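Local coordinates for cell wall surface anchor protein (Streptococcus agalactiae, PDB 4Z1P) that probably acts as a streptococcal surface adhesin attached to the bacterial cell wall, at residues A[30-35]-A[170-175]; A[57-62]-A[141-146]. All blocks are in the same frame, centred on the assembly; numbering follows the deposited sequence.

Contact 1 (A[30-35]-A[170-175]); sequences LDYVAK and NIVVND
Van der Waals packing at this interface is led by Tyr32 and Val172. The methyl CG2 of Val172 comes to 3.3 Å from Tyr32 CE1 and also touches CD1, meeting the ring obliquely as the two side chains run past one another in opposite directions. CG2 can do so because it occupies the position between the backbone N and the carbonyl carbon of its own residue, while CG1 lies anti to that carbonyl carbon (chi1 -74°). Farther along the same two strands, Leu30 and Asn174 reach toward each other from opposite directions, with Leu30 CD1 3.8 Å from Asn174 OD1. Leu30 also packs within its own strand: its CB sits 3.9 Å above one face of the Tyr32 ring, displaced toward the rim.

Strands 29-36 and 165-177 belong to different antiparallel sheets, so these side chains fill the space between the two layers of a beta sandwich, consistent with the immunoglobulin-like fold of antigen I/II C-terminal domains.

The polar part of the contact is indirect. A water lies in the plane of the Tyr32 ring, beyond its edge, hydrogen-bonded to Tyr32 OH at 2.6 Å. It also donates to Asn174 OD1 at 2.7 Å, and so bridges a phenol of one sheet and an amide of the other. The amide nitrogen has its own partner: Asn174 ND2 hydrogen-bonds to Lys22 O, which would help to fix the rotation of the amide and keep OD1 directed at the water.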
ATOM      1  N   LEU A  30      -2.331   5.117  -2.919  1.00 17.05           N
ATOM      2  CA  LEU A  30      -3.601   4.587  -3.323  1.00 17.76           C
ATOM      3  C   LEU A  30      -4.163   5.439  -4.457  1.00 20.16           C
ATOM      4  O   LEU A  30      -4.481   6.625  -4.245  1.00 21.30           O
ATOM      5  CB  LEU A  30      -4.577   4.515  -2.162  1.00 18.48           C
ATOM      6  CG  LEU A  30      -4.393   3.425  -1.112  1.00 20.06           C
ATOM      7  CD1 LEU A  30      -4.675   2.051  -1.682  1.00 22.19           C
ATOM      8  CD2 LEU A  30      -2.987   3.465  -0.533  1.00 19.76           C
ATOM      9  N   ASP A  31      -4.315   4.824  -5.642  1.00 17.94           N
ATOM     10  CA  ASP A  31      -4.732   5.522  -6.851  1.00 20.33           C
ATOM     11  C   ASP A  31      -6.163   5.161  -7.127  1.00 17.76           C
ATOM     12  O   ASP A  31      -6.455   4.071  -7.626  1.00 18.02           O
ATOM     13  CB  ASP A  31      -3.819   5.166  -8.002  1.00 20.92           C
ATOM     14  CG  ASP A  31      -2.383   5.634  -7.705  1.00 27.15           C
ATOM     15  OD1 ASP A  31      -2.208   6.853  -7.443  1.00 27.46           O
ATOM     16  OD2 ASP A  31      -1.445   4.803  -7.681  1.00 32.32           O
ATOM     17  N   TYR A  32      -7.022   6.117  -6.828  1.00 14.51           N
ATOM     18  CA  TYR A  32      -8.447   5.891  -6.941  1.00 13.84           C
ATOM     19  C   TYR A  32      -9.035   6.613  -8.141  1.00 13.30           C
ATOM     20  O   TYR A  32      -8.579   7.742  -8.517  1.00 10.01           O
ATOM     21  CB  TYR A  32      -9.123   6.421  -5.713  1.00 14.20           C
ATOM     22  CG  TYR A  32      -8.808   5.782  -4.403  1.00 13.34           C
ATOM     23  CD1 TYR A  32      -9.045   4.422  -4.179  1.00 14.36           C
ATOM     24  CD2 TYR A  32      -8.483   6.537  -3.325  1.00 12.87           C
ATOM     25  CE1 TYR A  32      -8.821   3.843  -2.920  1.00 14.05           C
ATOM     26  CE2 TYR A  32      -8.336   5.994  -2.058  1.00 12.82           C
ATOM     27  CZ  TYR A  32      -8.460   4.617  -1.880  1.00 12.53           C
ATOM     28  OH  TYR A  32      -8.209   4.070  -0.646  1.00 12.58           O
ATOM     29  N   VAL A  33     -10.096   6.006  -8.674  1.00 12.16           N
ATOM     30  CA  VAL A  33     -10.836   6.580  -9.734  1.00 12.76           C
ATOM     31  C   VAL A  33     -12.285   6.583  -9.336  1.00 13.53           C
ATOM     32  O   VAL A  33     -12.901   5.531  -9.115  1.00 13.14           O
ATOM     33  CB  VAL A  33     -10.665   5.873 -11.093  1.00 14.40           C
ATOM     34  CG1 VAL A  33     -11.491   6.586 -12.162  1.00 14.28           C
ATOM     35  CG2 VAL A  33      -9.235   5.730 -11.457  1.00 15.36           C
ATOM     36  N   ALA A  34     -12.826   7.772  -9.192  1.00 12.79           N
ATOM     37  CA  ALA A  34     -14.144   7.928  -8.715  1.00 13.02           C
ATOM     38  C   ALA A  34     -14.972   8.571  -9.735  1.00 14.84           C
ATOM     39  O   ALA A  34     -14.518   9.539 -10.404  1.00 14.86           O
ATOM     40  CB  ALA A  34     -14.176   8.746  -7.481  1.00 14.42           C
ATOM     41  N   LYS A  35     -16.214   8.109  -9.818  1.00 14.75           N
ATOM     42  CA  LYS A  35     -17.164   8.643 -10.786  1.00 16.15           C
ATOM     43  C   LYS A  35     -18.432   9.200 -10.222  1.00 14.95           C
ATOM     44  O   LYS A  35     -19.150   8.532  -9.482  1.00 14.61           O
ATOM     45  CB  LYS A  35     -17.557   7.599 -11.806  1.00 20.59           C
ATOM     46  CG  LYS A  35     -16.581   7.470 -12.929  1.00 28.43           C
ATOM     47  CD  LYS A  35     -17.168   6.662 -14.068  1.00 33.22           C
ATOM     48  CE  LYS A  35     -18.117   7.494 -14.898  1.00 33.09           C
ATOM     49  NZ  LYS A  35     -19.177   6.576 -15.396  1.00 37.13           N
ATOM     50  N   ASN A 170     -20.050   2.773  -3.581  1.00 15.20           N
ATOM     51  CA  ASN A 170     -19.351   1.655  -2.993  1.00 19.08           C
ATOM     52  C   ASN A 170     -18.116   2.115  -2.166  1.00 17.69           C
ATOM     53  O   ASN A 170     -17.700   3.299  -2.197  1.00 18.20           O
ATOM     54  CB  ASN A 170     -18.950   0.683  -4.103  1.00 18.42           C
ATOM     55  CG  ASN A 170     -17.929   1.285  -4.991  1.00 18.43           C
ATOM     56  OD1 ASN A 170     -18.221   2.245  -5.689  1.00 17.75           O
ATOM     57  ND2 ASN A 170     -16.721   0.821  -4.900  1.00 18.64           N
ATOM     58  N   ILE A 171     -17.603   1.214  -1.365  1.00 16.17           N
ATOM     59  CA  ILE A 171     -16.491   1.509  -0.484  1.00 17.71           C
ATOM     60  C   ILE A 171     -15.387   0.604  -0.895  1.00 19.39           C
ATOM     61  O   ILE A 171     -15.533  -0.616  -0.788  1.00 20.23           O
ATOM     62  CB  ILE A 171     -16.852   1.355   1.004  1.00 21.06           C
ATOM     63  CG1 ILE A 171     -17.714   2.518   1.440  1.00 24.24           C
ATOM     64  CG2 ILE A 171     -15.632   1.368   1.945  1.00 20.83           C
ATOM     65  CD1 ILE A 171     -18.653   2.140   2.548  1.00 30.04           C
ATOM     66  N   VAL A 172     -14.241   1.158  -1.295  1.00 15.28           N
ATOM     67  CA  VAL A 172     -13.142   0.278  -1.737  1.00 14.63           C
ATOM     68  C   VAL A 172     -12.285   0.024  -0.532  1.00 16.99           C
ATOM     69  O   VAL A 172     -12.190   0.855   0.389  1.00 16.71           O
ATOM     70  CB  VAL A 172     -12.240   0.881  -2.870  1.00 16.06           C
ATOM     71  CG1 VAL A 172     -13.001   0.839  -4.190  1.00 17.96           C
ATOM     72  CG2 VAL A 172     -11.758   2.276  -2.554  1.00 15.28           C
ATOM     73  N   VAL A 173     -11.612  -1.120  -0.515  1.00 17.97           N
ATOM     74  CA  VAL A 173     -10.911  -1.571   0.692  1.00 19.48           C
ATOM     75  C   VAL A 173      -9.591  -2.221   0.323  1.00 17.16           C
ATOM     76  O   VAL A 173      -9.520  -2.921  -0.671  1.00 18.59           O
ATOM     77  CB  VAL A 173     -11.739  -2.646   1.435  1.00 22.20           C
ATOM     78  CG1 VAL A 173     -10.936  -3.138   2.627  1.00 26.95           C
ATOM     79  CG2 VAL A 173     -13.093  -2.045   1.869  1.00 23.31           C
ATOM     80  N   ASN A 174      -8.533  -1.916   1.078  1.00 18.20           N
ATOM     81  CA  ASN A 174      -7.217  -2.549   0.941  1.00 18.13           C
ATOM     82  C   ASN A 174      -6.557  -2.729   2.280  1.00 19.78           C
ATOM     83  O   ASN A 174      -6.591  -1.818   3.120  1.00 21.73           O
ATOM     84  CB  ASN A 174      -6.283  -1.680   0.102  1.00 18.66           C
ATOM     85  CG  ASN A 174      -6.827  -1.457  -1.264  1.00 18.96           C
ATOM     86  OD1 ASN A 174      -7.548  -0.475  -1.500  1.00 16.98           O
ATOM     87  ND2 ASN A 174      -6.517  -2.378  -2.176  1.00 18.70           N
ATOM     88  N   ASP A 175      -5.973  -3.900   2.524  1.00 20.18           N
ATOM     89  CA  ASP A 175      -5.308  -4.146   3.810  1.00 22.64           C
ATOM     90  C   ASP A 175      -3.880  -3.598   3.764  1.00 20.78           C
ATOM     91  O   ASP A 175      -3.204  -3.751   2.740  1.00 19.81           O
ATOM     92  CB  ASP A 175      -5.287  -5.656   4.096  1.00 30.73           C
ATOM     93  CG  ASP A 175      -6.459  -6.373   3.465  1.00 39.66           C
ATOM     94  OD1 ASP A 175      -6.422  -6.697   2.200  1.00 43.75           O
ATOM     95  OD2 ASP A 175      -7.428  -6.537   4.224  1.00 42.23           O
TER
HETATM   96  O   HOH W   1      -8.822   1.546  -0.140  1.00 13.71           O

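Contact 2 (A[57-62]-A[141-146]); sequences FVDQPN and LSFKVK
The Phe143 ring and the Asp59 carboxylate are the flat groups that meet here, with their planes 37° apart. They pass in opposite directions, and Asp59 OD1 approaches Phe143 CZ obliquely at 4.0 Å. The side chains of Pro61 and Phe143 cross at about a right angle; Pro61 CG is 4.0 Å from Phe143 CE1 and about as far from CZ, again on an oblique path. Asp59 OD1 and Pro61 CG thus both come to the CZ end of the phenyl ring from the opposing strand.

All of this happens between the two sheets of the beta sandwich. The axes of 57-61 and 141-145 come within 11.0 Å of each other and run 19° from parallel. In each extended strand the side chains point to the two faces in turn, so Asp59 and Pro61 look inward from one sheet, Leu141 and Phe143 from the other, and the near-parallel course keeps the successive pairs in step.

Asp59 OD2 accepts a hydrogen bond from ND2 of Asn156, on the adjacent strand 153-162; this bond would tend to offset any rise in the pKa of Asp59 caused by its apolar neighbours. With CG anti to the backbone N (chi1 -175°), the carboxylate reaches across to the opposing layer. There it meets Leu141, which comes from the opposite direction and sets its methyl CD1 3.5 Å from Asp59 OD2.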
ATOM      1  N   PHE A  57     -20.094  16.399  -4.688  1.00  9.81           N
ATOM      2  CA  PHE A  57     -19.452  15.102  -4.689  1.00 10.77           C
ATOM      3  C   PHE A  57     -18.616  14.988  -3.429  1.00 10.74           C
ATOM      4  O   PHE A  57     -17.825  15.905  -3.111  1.00 10.07           O
ATOM      5  CB  PHE A  57     -18.491  14.991  -5.892  1.00 12.00           C
ATOM      6  CG  PHE A  57     -17.991  13.594  -6.126  1.00 11.71           C
ATOM      7  CD1 PHE A  57     -18.895  12.614  -6.528  1.00 12.20           C
ATOM      8  CD2 PHE A  57     -16.658  13.232  -5.879  1.00 13.11           C
ATOM      9  CE1 PHE A  57     -18.507  11.330  -6.731  1.00 12.75           C
ATOM     10  CE2 PHE A  57     -16.261  11.909  -6.035  1.00 13.08           C
ATOM     11  CZ  PHE A  57     -17.191  10.976  -6.478  1.00 13.05           C
ATOM     12  N   VAL A  58     -18.761  13.869  -2.720  1.00  9.66           N
ATOM     13  CA  VAL A  58     -18.087  13.654  -1.486  1.00 10.09           C
ATOM     14  C   VAL A  58     -17.191  12.494  -1.564  1.00 10.82           C
ATOM     15  O   VAL A  58     -17.654  11.405  -1.909  1.00 11.28           O
ATOM     16  CB  VAL A  58     -19.105  13.409  -0.280  1.00 10.49           C
ATOM     17  CG1 VAL A  58     -18.350  13.025   1.001  1.00 11.26           C
ATOM     18  CG2 VAL A  58     -19.951  14.661  -0.085  1.00 11.73           C
ATOM     19  N   ASP A  59     -15.926  12.657  -1.162  1.00  9.76           N
ATOM     20  CA  ASP A  59     -15.045  11.500  -0.936  1.00 10.26           C
ATOM     21  C   ASP A  59     -14.691  11.360   0.566  1.00 13.05           C
ATOM     22  O   ASP A  59     -14.220  12.329   1.196  1.00 11.31           O
ATOM     23  CB  ASP A  59     -13.764  11.610  -1.729  1.00 10.04           C
ATOM     24  CG  ASP A  59     -12.904  10.357  -1.606  1.00 10.66           C
ATOM     25  OD1 ASP A  59     -12.387  10.006  -0.485  1.00 12.17           O
ATOM     26  OD2 ASP A  59     -12.747   9.691  -2.620  1.00 10.10           O
ATOM     27  N   GLN A  60     -14.990  10.200   1.155  1.00 12.63           N
ATOM     28  CA  GLN A  60     -14.738   9.993   2.560  1.00 15.68           C
ATOM     29  C   GLN A  60     -13.777   8.832   2.724  1.00 13.43           C
ATOM     30  O   GLN A  60     -14.174   7.662   2.631  1.00 13.57           O
ATOM     31  CB  GLN A  60     -16.075   9.804   3.274  1.00 19.41           C
ATOM     32  CG  GLN A  60     -16.161   9.110   4.642  1.00 25.91           C
ATOM     33  CD  GLN A  60     -15.695   9.936   5.732  1.00 28.64           C
ATOM     34  OE1 GLN A  60     -16.467  10.329   6.581  1.00 34.10           O
ATOM     35  NE2 GLN A  60     -14.381  10.209   5.759  1.00 37.89           N
ATOM     36  N   PRO A  61     -12.524   9.136   2.968  1.00 14.35           N
ATOM     37  CA  PRO A  61     -11.509   8.143   3.316  1.00 15.61           C
ATOM     38  C   PRO A  61     -11.664   7.737   4.796  1.00 15.09           C
ATOM     39  O   PRO A  61     -12.168   8.518   5.599  1.00 16.48           O
ATOM     40  CB  PRO A  61     -10.183   8.899   3.108  1.00 16.17           C
ATOM     41  CG  PRO A  61     -10.517  10.326   3.075  1.00 16.40           C
ATOM     42  CD  PRO A  61     -11.982  10.514   2.985  1.00 15.43           C
ATOM     43  N   ASN A  62     -11.169   6.593   5.188  1.00 16.04           N
ATOM     44  CA  ASN A  62     -11.074   6.296   6.652  1.00 18.29           C
ATOM     45  C   ASN A  62      -9.769   6.858   7.236  1.00 19.69           C
ATOM     46  O   ASN A  62      -9.007   7.543   6.547  1.00 20.17           O
ATOM     47  CB  ASN A  62     -11.334   4.824   6.928  1.00 18.40           C
ATOM     48  CG  ASN A  62     -10.142   3.942   6.643  1.00 17.65           C
ATOM     49  OD1 ASN A  62      -9.233   4.303   5.921  1.00 15.03           O
ATOM     50  ND2 ASN A  62     -10.153   2.754   7.234  1.00 17.57           N
ATOM     51  N   LEU A 141      -7.949  10.463  -7.981  1.00 14.71           N
ATOM     52  CA  LEU A 141      -7.529  10.889  -6.631  1.00 15.04           C
ATOM     53  C   LEU A 141      -6.438   9.972  -6.095  1.00 17.18           C
ATOM     54  O   LEU A 141      -6.582   8.793  -6.080  1.00 19.64           O
ATOM     55  CB  LEU A 141      -8.677  10.863  -5.695  1.00 14.19           C
ATOM     56  CG  LEU A 141      -9.887  11.731  -6.048  1.00 14.29           C
ATOM     57  CD1 LEU A 141     -11.032  11.394  -5.085  1.00 14.41           C
ATOM     58  CD2 LEU A 141      -9.556  13.227  -6.057  1.00 14.06           C
ATOM     59  N   SER A 142      -5.377  10.507  -5.546  1.00 15.42           N
ATOM     60  CA  SER A 142      -4.360   9.657  -4.994  1.00 16.94           C
ATOM     61  C   SER A 142      -3.956  10.071  -3.555  1.00 15.21           C
ATOM     62  O   SER A 142      -3.816  11.258  -3.209  1.00 16.09           O
ATOM     63  CB  SER A 142      -3.140   9.559  -5.940  1.00 19.34           C
ATOM     64  OG  SER A 142      -2.188  10.490  -5.557  1.00 28.50           O
ATOM     65  N   PHE A 143      -3.788   9.068  -2.724  1.00 14.21           N
ATOM     66  CA  PHE A 143      -3.545   9.249  -1.260  1.00 14.57           C
ATOM     67  C   PHE A 143      -2.335   8.468  -0.868  1.00 15.60           C
ATOM     68  O   PHE A 143      -2.102   7.373  -1.406  1.00 16.71           O
ATOM     69  CB  PHE A 143      -4.686   8.665  -0.409  1.00 14.24           C
ATOM     70  CG  PHE A 143      -5.981   9.452  -0.414  1.00 14.02           C
ATOM     71  CD1 PHE A 143      -6.236  10.455   0.542  1.00 15.40           C
ATOM     72  CD2 PHE A 143      -6.995   9.161  -1.330  1.00 13.46           C
ATOM     73  CE1 PHE A 143      -7.484  11.091   0.571  1.00 13.31           C
ATOM     74  CE2 PHE A 143      -8.205   9.830  -1.309  1.00 12.80           C
ATOM     75  CZ  PHE A 143      -8.473  10.758  -0.348  1.00 13.64           C
ATOM     76  N   LYS A 144      -1.573   9.025   0.055  1.00 16.59           N
ATOM     77  CA  LYS A 144      -0.581   8.282   0.798  1.00 18.88           C
ATOM     78  C   LYS A 144      -1.234   7.713   2.022  1.00 17.94           C
ATOM     79  O   LYS A 144      -2.329   8.142   2.422  1.00 17.08           O
ATOM     80  CB  LYS A 144       0.558   9.147   1.233  1.00 21.21           C
ATOM     81  CG  LYS A 144       1.260   9.933   0.186  1.00 25.83           C
ATOM     82  CD  LYS A 144       1.948   9.067  -0.824  1.00 34.04           C
ATOM     83  CE  LYS A 144       2.663   9.943  -1.858  1.00 42.80           C
ATOM     84  NZ  LYS A 144       2.846   9.259  -3.186  1.00 47.99           N
ATOM     85  N   VAL A 145      -0.546   6.784   2.674  1.00 17.62           N
ATOM     86  CA  VAL A 145      -1.087   6.129   3.874  1.00 18.08           C
ATOM     87  C   VAL A 145      -0.373   6.786   5.048  1.00 19.30           C
ATOM     88  O   VAL A 145       0.821   7.092   4.961  1.00 18.37           O
ATOM     89  CB  VAL A 145      -0.770   4.601   3.889  1.00 19.24           C
ATOM     90  CG1 VAL A 145      -1.305   3.947   5.131  1.00 21.95           C
ATOM     91  CG2 VAL A 145      -1.356   3.938   2.657  1.00 19.86           C
ATOM     92  N   LYS A 146      -1.085   6.967   6.147  1.00 20.10           N
ATOM     93  CA  LYS A 146      -0.497   7.632   7.313  1.00 21.75           C
ATOM     94  C   LYS A 146       0.557   6.709   7.905  1.00 20.87           C
ATOM     95  O   LYS A 146       0.327   5.538   8.036  1.00 19.72           O
ATOM     96  CB  LYS A 146      -1.515   7.979   8.368  1.00 23.00           C
ATOM     97  CG  LYS A 146      -2.335   9.230   8.063  1.00 25.55           C
ATOM     98  CD  LYS A 146      -3.339   9.447   9.183  1.00 29.75           C
ATOM     99  CE  LYS A 146      -4.102  10.775   9.064  1.00 31.60           C
ATOM    100  NZ  LYS A 146      -5.533  10.483   9.360  1.00 34.28           N
TER

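How the contacts relate
Read from the N terminus, the chain supplies 30-35 first, then 57-62, 141-146 and finally 170-175. Contact 2 closes a loop of 78 intervening residues, and contact 1 closes the larger one that encloses it, so the two are nested rather than crossed. Each joins the same pair of sheets. Segments 30-35 and 141-146 lie on neighbouring antiparallel strands, paired by probable backbone bonds from Leu30 N to Phe143 O and from Tyr32 N to Leu141 O, while in the other sheet strands 55-61 and 165-177 flank strand 153-162. Tyr32 CE2 packs 3.5 Å from Phe143 CD2, making the two contacts one continuous interior.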